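Histidinol-phosphate aminotransferase (Clostridium acetobutylicum, PDB 3FTB) probably catalyses a pyridoxal phosphate-dependent transamination, as expected of a histidinol-phosphate aminotransferase in the histidine biosynthesis pathway. Local coordinates at residues 40-44 with 257-261; 88-92 with 108-112; 138-142 with 168-173; 275-280 with 341-347. All coordinates share one frame; numbering follows the deposited sequence.

Contact 1 (40-44 with 257-261); sequences IPKSF and NCLKD
The hydroxyl of Ser-43 reaches the carboxylate of Asp-261 over a 2.8 Å hydrogen bond from OG to OD2. Asp-261 is the N-cap residue of the long helix 262-285. The contact therefore joins a short N-terminal helical turn to the junction between helices 249-257 and 262-285 in this class I and II aminotransferase fold. The hydroxyl meets OD2 from above the carboxylate plane, 48° out of it. The two oxygens of Asp-261 have separate tasks. OD2 faces the 40-44 segment, while OD1 makes a weak capping bond to the backbone N of Tyr-264. In Ser-43 the hydroxyl sits between the backbone N and the carbonyl carbon (chi1 63°), and this turns OG to the 257-261 segment. There Ser-43 OG also lies 3.3 Å from the carbonyl O of Asn-257. A water adds a second link. It accepts from the backbone N of Lys-42 at 2.7 Å and donates weakly to Asp-261 OD2. The 40-44 segment holds its own turn with a bond from Phe-44 N to Pro-41 O.

Beside the polar pair the packing is largely apolar. The thiol of Cys-258 fills the centre of it, with SG near the edge of the Phe-44 ring and 3.9 Å from Phe-44 CB. Met-253 and Ala-254 of helix 249-257 also touch Phe-44, and Leu-55 of the second subunit packs on it, so the contact lies beside the dimer interface. Pro-41 touches the same sulfur, its CB 4.0 Å from Cys-258 SG and 3.5 Å from Asp-261 OD2.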
loop_
_atom_site.group_PDB
_atom_site.type_symbol
_atom_site.label_atom_id
_atom_site.label_comp_id
_atom_site.label_asym_id
_atom_site.label_seq_id
_atom_site.Cartn_x
_atom_site.Cartn_y
_atom_site.Cartn_z
ATOM N N ILE A 40 -16.040 14.391 0.493
ATOM C CA ILE A 40 -14.698 14.577 -0.052
ATOM C C ILE A 40 -14.382 16.055 -0.261
ATOM O O ILE A 40 -15.206 16.789 -0.802
ATOM C CB ILE A 40 -14.580 13.831 -1.404
ATOM C CG1 ILE A 40 -14.921 12.344 -1.220
ATOM C CG2 ILE A 40 -13.201 14.029 -2.028
ATOM C CD1 ILE A 40 -15.294 11.618 -2.512
ATOM N N PRO A 41 -13.190 16.497 0.175
ATOM C CA PRO A 41 -12.780 17.896 -0.009
ATOM C C PRO A 41 -12.928 18.351 -1.457
ATOM O O PRO A 41 -12.556 17.642 -2.403
ATOM C CB PRO A 41 -11.303 17.887 0.393
ATOM C CG PRO A 41 -11.204 16.785 1.369
ATOM C CD PRO A 41 -12.172 15.722 0.903
ATOM N N LYS A 42 -13.481 19.543 -1.625
ATOM C CA LYS A 42 -13.740 20.052 -2.953
ATOM C C LYS A 42 -12.426 20.229 -3.698
ATOM O O LYS A 42 -12.408 20.321 -4.924
ATOM C CB LYS A 42 -14.531 21.356 -2.870
ATOM C CG LYS A 42 -15.934 21.160 -2.306
ATOM C CD LYS A 42 -16.815 22.394 -2.481
ATOM C CE LYS A 42 -18.222 22.177 -1.920
ATOM N NZ LYS A 42 -18.232 22.132 -0.432
ATOM N N SER A 43 -11.324 20.249 -2.954
ATOM C CA SER A 43 -10.006 20.473 -3.539
ATOM C C SER A 43 -9.404 19.201 -4.146
ATOM O O SER A 43 -8.361 19.244 -4.803
ATOM C CB SER A 43 -9.053 21.063 -2.499
ATOM O OG SER A 43 -8.838 20.166 -1.421
ATOM N N PHE A 44 -10.056 18.069 -3.932
ATOM C CA PHE A 44 -9.585 16.838 -4.536
ATOM C C PHE A 44 -10.116 16.712 -5.958
ATOM O O PHE A 44 -9.407 16.281 -6.863
ATOM C CB PHE A 44 -10.009 15.623 -3.723
ATOM C CG PHE A 44 -9.558 14.334 -4.326
ATOM C CD1 PHE A 44 -10.307 13.717 -5.323
ATOM C CD2 PHE A 44 -8.364 13.754 -3.932
ATOM C CE1 PHE A 44 -9.887 12.536 -5.900
ATOM C CE2 PHE A 44 -7.941 12.569 -4.498
ATOM C CZ PHE A 44 -8.703 11.961 -5.488
ATOM N N ASN A 257 -2.871 18.546 -1.866
ATOM C CA ASN A 257 -3.872 19.563 -2.179
ATOM C C ASN A 257 -4.966 19.751 -1.119
ATOM O O ASN A 257 -5.600 20.803 -1.044
ATOM C CB ASN A 257 -4.503 19.243 -3.538
ATOM C CG ASN A 257 -3.479 19.245 -4.667
ATOM O OD1 ASN A 257 -2.977 20.292 -5.057
ATOM N ND2 ASN A 257 -3.166 18.069 -5.190
ATOM N N CYS A 258 -5.171 18.732 -0.292
ATOM C CA CYS A 258 -6.293 18.723 0.637
ATOM C C CYS A 258 -5.951 19.203 2.035
ATOM O O CYS A 258 -6.829 19.655 2.753
ATOM C CB CYS A 258 -6.959 17.343 0.675
ATOM S SG CYS A 258 -7.656 16.914 -0.933
ATOM N N LEU A 259 -4.683 19.129 2.419
ATOM C CA LEU A 259 -4.289 19.584 3.755
ATOM C C LEU A 259 -4.208 21.114 3.860
ATOM O O LEU A 259 -4.169 21.673 4.968
ATOM C CB LEU A 259 -2.960 18.950 4.187
ATOM C CG LEU A 259 -2.884 17.424 4.270
ATOM C CD1 LEU A 259 -1.543 17.028 4.847
ATOM C CD2 LEU A 259 -4.010 16.895 5.138
ATOM N N LYS A 260 -4.181 21.779 2.702
ATOM C CA LYS A 260 -4.135 23.241 2.633
ATOM C C LYS A 260 -5.550 23.765 2.603
ATOM O O LYS A 260 -5.775 24.952 2.809
ATOM C CB LYS A 260 -3.432 23.716 1.357
ATOM C CG LYS A 260 -1.997 23.272 1.196
ATOM C CD LYS A 260 -1.656 23.150 -0.283
ATOM C CE LYS A 260 -2.505 24.106 -1.113
ATOM N NZ LYS A 260 -2.351 23.900 -2.579
ATOM N N ASP A 261 -6.487 22.860 2.323
ATOM C CA ASP A 261 -7.908 23.157 2.189
ATOM C C ASP A 261 -8.513 23.657 3.504
ATOM O O ASP A 261 -9.334 22.982 4.131
ATOM C CB ASP A 261 -8.639 21.897 1.707
ATOM C CG ASP A 261 -9.980 22.202 1.081
ATOM O OD1 ASP A 261 -10.451 23.360 1.199
ATOM O OD2 ASP A 261 -10.560 21.277 0.471
HETATM O O HOH W 1 -13.914 21.497 0.148
#

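Contact 2 (88-92 with 108-112); sequences SEIIE and YAEYE. With PO4 (phosphate ion), chain E.
Ile-91 packs across the side chain of Glu-110 where helix 87-95 meets the start of helix 110-117. Both helices belong to the domain built on the seven-stranded mixed sheet of the aminotransferase fold. The apolar contacts centre on Ile-91. Its CG2 lies 3.5 Å from Glu-110 CG. Two of its methyls meet the edges of two rings. Ile-91 CG2 is 4.0 Å from Tyr-111 CD1, and Ile-91 CD1 approaches Tyr-108 CE2. CG of Glu-110 is turned away from the backbone N (chi1 158°) and the chain runs on extended, which carries the carboxylate across Ile-91 to Ser-88. Ile-91 CD1 comes within 3.2 Å of Glu-110 OE1, a tight approach that is uncertain because the glutamate is poorly ordered.

One close polar approach across the segments is not a bond: Glu-110 OE2 is 3.3 Å from Ser-88 O, and both are acceptors. The polar ends of Glu-92 and Tyr-111 have partners outside the segments, Lys-117 and Asp-183. Asn-243 of the second subunit packs on Ser-88 and Glu-110.

The third kind of interaction is anion binding. A phosphate ion, probably from the crystallisation liquor, sits at the N-terminal end of helix 87-95. Ala-87 N, Thr-214 and Arg-223 also bond to it. The site is consistent with the place where this family holds the cofactor phosphate. The Ser-88 backbone N donates to phosphate O1 at 3.0 Å with an N-H...O angle of 160°.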
loop_
_atom_site.group_PDB
_atom_site.type_symbol
_atom_site.label_atom_id
_atom_site.label_comp_id
_atom_site.label_asym_id
_atom_site.label_seq_id
_atom_site.Cartn_x
_atom_site.Cartn_y
_atom_site.Cartn_z
ATOM N N SER A 88 -3.215 2.396 9.108
ATOM C CA SER A 88 -3.056 1.001 9.498
ATOM C C SER A 88 -1.609 0.559 9.445
ATOM O O SER A 88 -1.124 -0.130 10.338
ATOM C CB SER A 88 -3.873 0.100 8.575
ATOM O OG SER A 88 -5.193 0.581 8.435
ATOM N N GLU A 89 -0.926 0.945 8.376
ATOM C CA GLU A 89 0.428 0.476 8.133
ATOM C C GLU A 89 1.351 0.968 9.245
ATOM O O GLU A 89 2.261 0.261 9.685
ATOM C CB GLU A 89 0.917 0.941 6.747
ATOM C CG GLU A 89 2.106 0.148 6.179
ATOM C CD GLU A 89 2.668 0.708 4.855
ATOM O OE1 GLU A 89 2.000 1.544 4.216
ATOM O OE2 GLU A 89 3.783 0.305 4.445
ATOM N N ILE A 90 1.083 2.181 9.714
ATOM C CA ILE A 90 1.958 2.848 10.667
ATOM C C ILE A 90 1.762 2.318 12.086
ATOM O O ILE A 90 2.735 2.144 12.827
ATOM C CB ILE A 90 1.744 4.364 10.615
ATOM C CG1 ILE A 90 1.959 4.858 9.186
ATOM C CG2 ILE A 90 2.669 5.092 11.593
ATOM C CD1 ILE A 90 1.275 6.147 8.916
ATOM N N ILE A 91 0.510 2.057 12.451
ATOM C CA ILE A 91 0.181 1.428 13.728
ATOM C C ILE A 91 0.887 0.081 13.858
ATOM O O ILE A 91 1.622 -0.161 14.823
ATOM C CB ILE A 91 -1.337 1.213 13.860
ATOM C CG1 ILE A 91 -2.064 2.563 13.865
ATOM C CG2 ILE A 91 -1.658 0.402 15.113
ATOM C CD1 ILE A 91 -3.571 2.449 13.831
ATOM N N GLU A 92 0.676 -0.788 12.873
ATOM C CA GLU A 92 1.360 -2.077 12.842
ATOM C C GLU A 92 2.878 -1.925 12.913
ATOM O O GLU A 92 3.522 -2.524 13.773
ATOM C CB GLU A 92 0.981 -2.874 11.590
ATOM C CG GLU A 92 1.890 -4.070 11.335
ATOM C CD GLU A 92 1.339 -5.007 10.283
ATOM O OE1 GLU A 92 0.105 -5.179 10.234
ATOM O OE2 GLU A 92 2.139 -5.574 9.507
ATOM N N TYR A 108 -8.861 1.029 20.320
ATOM C CA TYR A 108 -8.973 0.490 18.967
ATOM C C TYR A 108 -8.330 -0.894 18.866
ATOM O O TYR A 108 -7.136 -1.063 19.159
ATOM C CB TYR A 108 -8.314 1.475 18.015
ATOM C CG TYR A 108 -8.446 1.185 16.545
ATOM C CD1 TYR A 108 -9.679 0.955 15.970
ATOM C CD2 TYR A 108 -7.321 1.189 15.716
ATOM C CE1 TYR A 108 -9.796 0.699 14.609
ATOM C CE2 TYR A 108 -7.430 0.948 14.351
ATOM C CZ TYR A 108 -8.669 0.703 13.802
ATOM O OH TYR A 108 -8.774 0.460 12.448
ATOM N N ALA A 109 -9.134 -1.875 18.456
ATOM C CA ALA A 109 -8.730 -3.281 18.386
ATOM C C ALA A 109 -7.351 -3.510 17.771
ATOM O O ALA A 109 -6.612 -4.376 18.230
ATOM C CB ALA A 109 -9.768 -4.086 17.629
ATOM N N GLU A 110 -7.022 -2.739 16.735
ATOM C CA GLU A 110 -5.770 -2.907 15.986
ATOM C C GLU A 110 -4.461 -2.784 16.799
ATOM O O GLU A 110 -3.428 -3.324 16.392
ATOM C CB GLU A 110 -5.731 -1.976 14.758
ATOM C CG GLU A 110 -4.299 -1.702 14.244
ATOM C CD GLU A 110 -4.221 -1.171 12.805
ATOM O OE1 GLU A 110 -4.905 -0.174 12.491
ATOM O OE2 GLU A 110 -3.450 -1.740 11.993
ATOM N N TYR A 111 -4.476 -2.085 17.930
ATOM C CA TYR A 111 -3.240 -2.004 18.708
ATOM C C TYR A 111 -2.779 -3.413 19.108
ATOM O O TYR A 111 -1.653 -3.802 18.806
ATOM C CB TYR A 111 -3.363 -1.099 19.942
ATOM C CG TYR A 111 -3.921 0.286 19.688
ATOM C CD1 TYR A 111 -3.868 0.862 18.425
ATOM C CD2 TYR A 111 -4.481 1.027 20.719
ATOM C CE1 TYR A 111 -4.375 2.130 18.188
ATOM C CE2 TYR A 111 -4.998 2.304 20.492
ATOM C CZ TYR A 111 -4.939 2.846 19.219
ATOM O OH TYR A 111 -5.443 4.107 18.981
ATOM N N GLU A 112 -3.659 -4.168 19.768
ATOM C CA GLU A 112 -3.349 -5.517 20.261
ATOM C C GLU A 112 -3.282 -6.595 19.173
ATOM O O GLU A 112 -2.497 -7.550 19.273
ATOM C CB GLU A 112 -4.368 -5.949 21.320
ATOM C CG GLU A 112 -4.121 -7.354 21.858
ATOM C CD GLU A 112 -5.257 -7.881 22.707
ATOM O OE1 GLU A 112 -6.307 -7.207 22.783
ATOM O OE2 GLU A 112 -5.098 -8.974 23.297
HETATM P P PO4 E . -6.803 3.758 8.016
HETATM O O1 PO4 E . -5.779 2.747 7.568
HETATM O O2 PO4 E . -6.185 5.123 8.080
HETATM O O3 PO4 E . -7.949 3.829 7.040
HETATM O O4 PO4 E . -7.279 3.371 9.392
#

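Contact 3 (138-142 with 168-173); sequences IISKI and HVLKLA
Ile-139 and Leu-172 cross at about a right angle, with the CG2 methyl of Ile-139 3.7 Å from CD1 of Leu-172. CD1 of Ile-139 lies 3.9 Å from the same Leu-172 CD1, so one leucine methyl meets two branches of the isoleucine. The CD1 end also passes obliquely over Val-169, 3.9 Å from its CG2, and brushes CB of His-168. The chi2 of Ile-139, -91°, is unusual and swings CD1 to the 168-173 helix.

Val-169 is held by three isoleucines. Its two methyls divide the work. CG2 faces Ile-139, whereas CG1 stands anti to the backbone N (chi1 -171°) and faces Ile-138 and Ile-142. Ile-138 crosses Val-169 nearly at right angles, and its CG2 comes to 3.7 Å from that CG1. Ile-142 crosses it obliquely and puts CD1 at 4.0 Å from the same methyl. CD1 of Ile-142 then reaches on to CB of Ala-173, 4.2 Å away.

The contact between the side chains is wholly apolar. Ile-138, Ile-142, Val-169 and Ala-173 are its buried part, and His-168 lies at the exposed margin. Helices 135-141 and 163-176 thus pack side by side on the seven-stranded sheet. Ile-138 rests on Leu-102 and Ile-104 of strand 100-105, and Ala-173 rests on Ile-180 of strand 179-183, on either side of strand 147-151 in the sheet order.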
loop_
_atom_site.group_PDB
_atom_site.type_symbol
_atom_site.label_atom_id
_atom_site.label_comp_id
_atom_site.label_asym_id
_atom_site.label_seq_id
_atom_site.Cartn_x
_atom_site.Cartn_y
_atom_site.Cartn_z
ATOM N N ILE A 138 -0.047 4.302 34.263
ATOM C CA ILE A 138 0.889 4.362 33.151
ATOM C C ILE A 138 2.297 4.590 33.697
ATOM O O ILE A 138 3.243 3.899 33.307
ATOM C CB ILE A 138 0.522 5.471 32.141
ATOM C CG1 ILE A 138 -0.822 5.166 31.479
ATOM C CG2 ILE A 138 1.623 5.629 31.085
ATOM C CD1 ILE A 138 -1.304 6.258 30.551
ATOM N N ILE A 139 2.422 5.550 34.612
ATOM C CA ILE A 139 3.681 5.809 35.303
ATOM C C ILE A 139 4.230 4.537 35.946
ATOM O O ILE A 139 5.371 4.149 35.696
ATOM C CB ILE A 139 3.510 6.851 36.424
ATOM C CG1 ILE A 139 2.881 8.145 35.897
ATOM C CG2 ILE A 139 4.847 7.123 37.087
ATOM C CD1 ILE A 139 3.873 9.174 35.432
ATOM N N SER A 140 3.409 3.896 36.773
ATOM C CA SER A 140 3.854 2.757 37.571
ATOM C C SER A 140 4.156 1.515 36.741
ATOM O O SER A 140 4.531 0.480 37.287
ATOM C CB SER A 140 2.816 2.425 38.639
ATOM O OG SER A 140 1.601 2.008 38.046
ATOM N N LYS A 141 3.989 1.618 35.427
ATOM C CA LYS A 141 4.198 0.485 34.524
ATOM C C LYS A 141 5.273 0.762 33.474
ATOM O O LYS A 141 5.659 -0.129 32.717
ATOM C CB LYS A 141 2.899 0.138 33.789
ATOM C CG LYS A 141 1.861 -0.594 34.609
ATOM C CD LYS A 141 0.564 -0.697 33.840
ATOM C CE LYS A 141 -0.368 -1.646 34.548
ATOM N NZ LYS A 141 -0.073 -1.582 35.998
ATOM N N ILE A 142 5.750 2.000 33.418
ATOM C CA ILE A 142 6.579 2.414 32.293
ATOM C C ILE A 142 8.000 1.845 32.285
ATOM O O ILE A 142 8.677 1.904 31.264
ATOM C CB ILE A 142 6.609 3.945 32.123
ATOM C CG1 ILE A 142 6.572 4.293 30.634
ATOM C CG2 ILE A 142 7.816 4.543 32.835
ATOM C CD1 ILE A 142 6.610 5.771 30.362
ATOM N N HIS A 168 4.188 14.331 32.855
ATOM C CA HIS A 168 4.981 13.498 33.752
ATOM C C HIS A 168 5.323 12.176 33.090
ATOM O O HIS A 168 6.409 11.637 33.291
ATOM C CB HIS A 168 4.245 13.290 35.068
ATOM C CG HIS A 168 3.791 14.570 35.690
ATOM N ND1 HIS A 168 4.612 15.347 36.477
ATOM C CD2 HIS A 168 2.611 15.234 35.607
ATOM C CE1 HIS A 168 3.953 16.423 36.871
ATOM N NE2 HIS A 168 2.738 16.379 36.355
ATOM N N VAL A 169 4.401 11.661 32.282
ATOM C CA VAL A 169 4.692 10.469 31.490
ATOM C C VAL A 169 5.733 10.798 30.415
ATOM O O VAL A 169 6.707 10.071 30.232
ATOM C CB VAL A 169 3.412 9.862 30.837
ATOM C CG1 VAL A 169 3.711 8.507 30.203
ATOM C CG2 VAL A 169 2.326 9.709 31.845
ATOM N N LEU A 170 5.532 11.909 29.712
ATOM C CA LEU A 170 6.435 12.304 28.650
ATOM C C LEU A 170 7.850 12.502 29.184
ATOM O O LEU A 170 8.815 11.996 28.609
ATOM C CB LEU A 170 5.943 13.576 27.962
ATOM C CG LEU A 170 4.741 13.408 27.035
ATOM C CD1 LEU A 170 4.689 14.556 26.047
ATOM C CD2 LEU A 170 4.788 12.075 26.297
ATOM N N LYS A 171 7.968 13.233 30.289
ATOM C CA LYS A 171 9.271 13.488 30.906
ATOM C C LYS A 171 9.981 12.228 31.380
ATOM O O LYS A 171 11.196 12.189 31.380
ATOM C CB LYS A 171 9.148 14.475 32.069
ATOM C CG LYS A 171 9.190 15.939 31.663
ATOM C CD LYS A 171 8.814 16.854 32.830
ATOM C CE LYS A 171 9.100 18.312 32.503
ATOM N NZ LYS A 171 9.163 18.541 31.029
ATOM N N LEU A 172 9.229 11.207 31.802
ATOM C CA LEU A 172 9.819 9.919 32.187
ATOM C C LEU A 172 10.203 9.074 30.973
ATOM O O LEU A 172 11.278 8.467 30.945
ATOM C CB LEU A 172 8.870 9.106 33.069
ATOM C CG LEU A 172 8.689 9.454 34.549
ATOM C CD1 LEU A 172 7.742 8.451 35.185
ATOM C CD2 LEU A 172 10.020 9.474 35.285
ATOM N N ALA A 173 9.314 9.014 29.983
ATOM C CA ALA A 173 9.613 8.290 28.743
ATOM C C ALA A 173 10.914 8.794 28.125
ATOM O O ALA A 173 11.838 8.023 27.907
ATOM C CB ALA A 173 8.466 8.416 27.744
#

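Contact 4 (275-280 with 341-347); sequences ERKRFI and IKDEKKN
The guanidinium of Arg-278 has the carboxylate of Glu-344 stacked over one face, the planes 11° apart, and the carboxylate of Glu-275 at its edge. Glu-344 OE2 is 3.6 Å from Arg-278 NE, well out of the plane, so this salt bridge rests on charge alone. At the edge, Arg-278 NH2 bonds in plane to the syn lone pair of Glu-275 OE2 at 3.0 Å. Asn-347 ND2 takes the anti lone pair of the same oxygen, also at 3.0 Å and nearly straight (164°). The two donors fix the carboxylate, which is turned toward them by a bend at chi2 (49°). Glu-275 OE1 lies 3.1 Å from Glu-344 OE1, a like-charge approach that Arg-278 probably offsets. The Asn-347 side chain crosses Phe-279 at about a right angle, its ND2 3.5 Å from Phe-279 CD1. Asn-347 OD1 accepts from Lys-342 N.

Ile-341 continues the apolar side, its CG1 3.5 Å from Phe-279 CD2 and its CD1 against Arg-276 CG and Ile-280. The contact packs helix 262-285 against the start of helix 344-359, just after strand 336-340. Phe-279 and Ile-280 also touch Val-300 of strand 299-304 in the five-stranded sheet.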
loop_
_atom_site.group_PDB
_atom_site.type_symbol
_atom_site.label_atom_id
_atom_site.label_comp_id
_atom_site.label_asym_id
_atom_site.label_seq_id
_atom_site.Cartn_x
_atom_site.Cartn_y
_atom_site.Cartn_z
ATOM N N GLU A 275 -23.177 20.236 16.132
ATOM C CA GLU A 275 -23.855 18.950 16.077
ATOM C C GLU A 275 -23.470 18.025 17.236
ATOM O O GLU A 275 -24.339 17.414 17.865
ATOM C CB GLU A 275 -23.640 18.278 14.716
ATOM C CG GLU A 275 -24.569 17.102 14.454
ATOM C CD GLU A 275 -26.036 17.422 14.748
ATOM O OE1 GLU A 275 -26.408 18.612 14.676
ATOM O OE2 GLU A 275 -26.818 16.485 15.045
ATOM N N ARG A 276 -22.179 17.932 17.540
ATOM C CA ARG A 276 -21.758 17.063 18.634
ATOM C C ARG A 276 -22.459 17.475 19.917
ATOM O O ARG A 276 -22.915 16.630 20.678
ATOM C CB ARG A 276 -20.239 17.073 18.841
ATOM C CG ARG A 276 -19.770 16.147 19.972
ATOM C CD ARG A 276 -18.250 16.126 20.123
ATOM N NE ARG A 276 -17.677 17.469 20.070
ATOM C CZ ARG A 276 -16.667 17.824 19.278
ATOM N NH1 ARG A 276 -16.092 16.923 18.489
ATOM N NH2 ARG A 276 -16.225 19.077 19.276
ATOM N N LYS A 277 -22.543 18.782 20.145
ATOM C CA LYS A 277 -23.149 19.320 21.358
ATOM C C LYS A 277 -24.636 18.988 21.449
ATOM O O LYS A 277 -25.132 18.637 22.519
ATOM C CB LYS A 277 -22.935 20.838 21.444
ATOM C CG LYS A 277 -23.278 21.443 22.795
ATOM C CD LYS A 277 -22.981 22.934 22.821
ATOM C CE LYS A 277 -23.530 23.581 24.088
ATOM N NZ LYS A 277 -25.017 23.486 24.169
ATOM N N ARG A 278 -25.337 19.096 20.324
ATOM C CA ARG A 278 -26.765 18.803 20.278
ATOM C C ARG A 278 -27.015 17.306 20.401
ATOM O O ARG A 278 -27.803 16.857 21.231
ATOM C CB ARG A 278 -27.380 19.313 18.970
ATOM C CG ARG A 278 -28.903 19.279 18.941
ATOM C CD ARG A 278 -29.440 19.480 17.532
ATOM N NE ARG A 278 -29.183 18.319 16.685
ATOM C CZ ARG A 278 -30.119 17.473 16.265
ATOM N NH1 ARG A 278 -31.384 17.659 16.610
ATOM N NH2 ARG A 278 -29.794 16.440 15.494
ATOM N N PHE A 279 -26.340 16.540 19.552
ATOM C CA PHE A 279 -26.470 15.090 19.540
ATOM C C PHE A 279 -26.447 14.526 20.970
ATOM O O PHE A 279 -27.292 13.706 21.349
ATOM C CB PHE A 279 -25.350 14.472 18.682
ATOM C CG PHE A 279 -25.580 13.029 18.332
ATOM C CD1 PHE A 279 -26.684 12.650 17.580
ATOM C CD2 PHE A 279 -24.705 12.049 18.764
ATOM C CE1 PHE A 279 -26.898 11.333 17.261
ATOM C CE2 PHE A 279 -24.923 10.725 18.451
ATOM C CZ PHE A 279 -26.025 10.369 17.696
ATOM N N ILE A 280 -25.490 14.991 21.766
ATOM C CA ILE A 280 -25.313 14.491 23.123
ATOM C C ILE A 280 -26.456 14.906 24.057
ATOM O O ILE A 280 -26.755 14.207 25.032
ATOM C CB ILE A 280 -23.964 14.944 23.718
ATOM C CG1 ILE A 280 -22.833 13.978 23.328
ATOM C CG2 ILE A 280 -24.055 15.037 25.236
ATOM C CD1 ILE A 280 -22.734 13.658 21.839
ATOM N N ILE A 341 -21.245 10.298 14.992
ATOM C CA ILE A 341 -21.896 11.597 14.978
ATOM C C ILE A 341 -21.748 12.142 13.567
ATOM O O ILE A 341 -20.635 12.420 13.124
ATOM C CB ILE A 341 -21.281 12.569 16.028
ATOM C CG1 ILE A 341 -21.439 11.986 17.433
ATOM C CG2 ILE A 341 -21.936 13.952 15.952
ATOM C CD1 ILE A 341 -20.970 12.899 18.532
ATOM N N LYS A 342 -22.872 12.247 12.859
ATOM C CA LYS A 342 -22.888 12.710 11.479
ATOM C C LYS A 342 -23.509 14.088 11.414
ATOM O O LYS A 342 -23.455 14.848 12.381
ATOM C CB LYS A 342 -23.699 11.745 10.613
ATOM C CG LYS A 342 -23.261 10.307 10.776
ATOM C CD LYS A 342 -24.151 9.348 10.025
ATOM C CE LYS A 342 -23.579 7.942 10.073
ATOM N NZ LYS A 342 -22.365 7.818 9.226
ATOM N N ASP A 343 -24.108 14.399 10.268
ATOM C CA ASP A 343 -24.846 15.641 10.085
ATOM C C ASP A 343 -26.230 15.586 10.764
ATOM O O ASP A 343 -26.798 14.511 10.974
ATOM C CB ASP A 343 -24.998 15.929 8.596
ATOM C CG ASP A 343 -25.596 14.757 7.834
ATOM O OD1 ASP A 343 -26.769 14.853 7.417
ATOM O OD2 ASP A 343 -24.902 13.735 7.652
ATOM N N GLU A 344 -26.758 16.759 11.102
ATOM C CA GLU A 344 -28.027 16.889 11.815
ATOM C C GLU A 344 -29.177 16.048 11.236
ATOM O O GLU A 344 -29.955 15.442 11.977
ATOM C CB GLU A 344 -28.416 18.375 11.894
ATOM C CG GLU A 344 -29.623 18.689 12.790
ATOM C CD GLU A 344 -29.500 20.039 13.505
ATOM O OE1 GLU A 344 -28.413 20.654 13.445
ATOM O OE2 GLU A 344 -30.480 20.486 14.138
ATOM N N LYS A 345 -29.285 16.006 9.915
ATOM C CA LYS A 345 -30.390 15.295 9.271
ATOM C C LYS A 345 -30.369 13.785 9.531
ATOM O O LYS A 345 -31.373 13.203 9.939
ATOM C CB LYS A 345 -30.387 15.558 7.767
ATOM C CG LYS A 345 -31.725 15.304 7.090
ATOM C CD LYS A 345 -31.596 15.367 5.573
ATOM C CE LYS A 345 -32.912 15.753 4.909
ATOM N NZ LYS A 345 -33.188 17.215 5.063
ATOM N N LYS A 346 -29.226 13.151 9.278
ATOM C CA LYS A 346 -29.063 11.728 9.577
ATOM C C LYS A 346 -29.193 11.439 11.077
ATOM O O LYS A 346 -29.738 10.408 11.481
ATOM C CB LYS A 346 -27.712 11.210 9.057
ATOM C CG LYS A 346 -27.591 11.201 7.533
ATOM C CD LYS A 346 -26.469 10.279 7.066
ATOM C CE LYS A 346 -26.174 10.460 5.593
ATOM N NZ LYS A 346 -25.715 11.848 5.323
ATOM N N ASN A 347 -28.682 12.365 11.889
ATOM C CA ASN A 347 -28.696 12.248 13.341
ATOM C C ASN A 347 -30.107 12.300 13.933
ATOM O O ASN A 347 -30.444 11.543 14.844
ATOM C CB ASN A 347 -27.823 13.349 13.956
ATOM C CG ASN A 347 -26.345 12.988 13.971
ATOM O OD1 ASN A 347 -25.947 11.905 13.523
ATOM N ND2 ASN A 347 -25.525 13.890 14.497
#

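From the N terminus, residues 40-44 open the longest loop, which closes at 257-261 as contact 1. Contacts 2 and 3 both nest inside it and follow one another without crossing. Contact 2 closes a short loop around strand 100-105, and contact 3 closes another around strand 147-151. Both belong to the seven-stranded sheet domain. Contact 4 follows in series. It closes the loop from helix 262-285 to helix 344-359, which contains most of the five-stranded sheet. Helix 262-285 starts at contact 1 and carries contact 4, their centres about 23 Å apart. Contacts 1 and 2 both touch the second subunit, while contacts 3 and 4 do not.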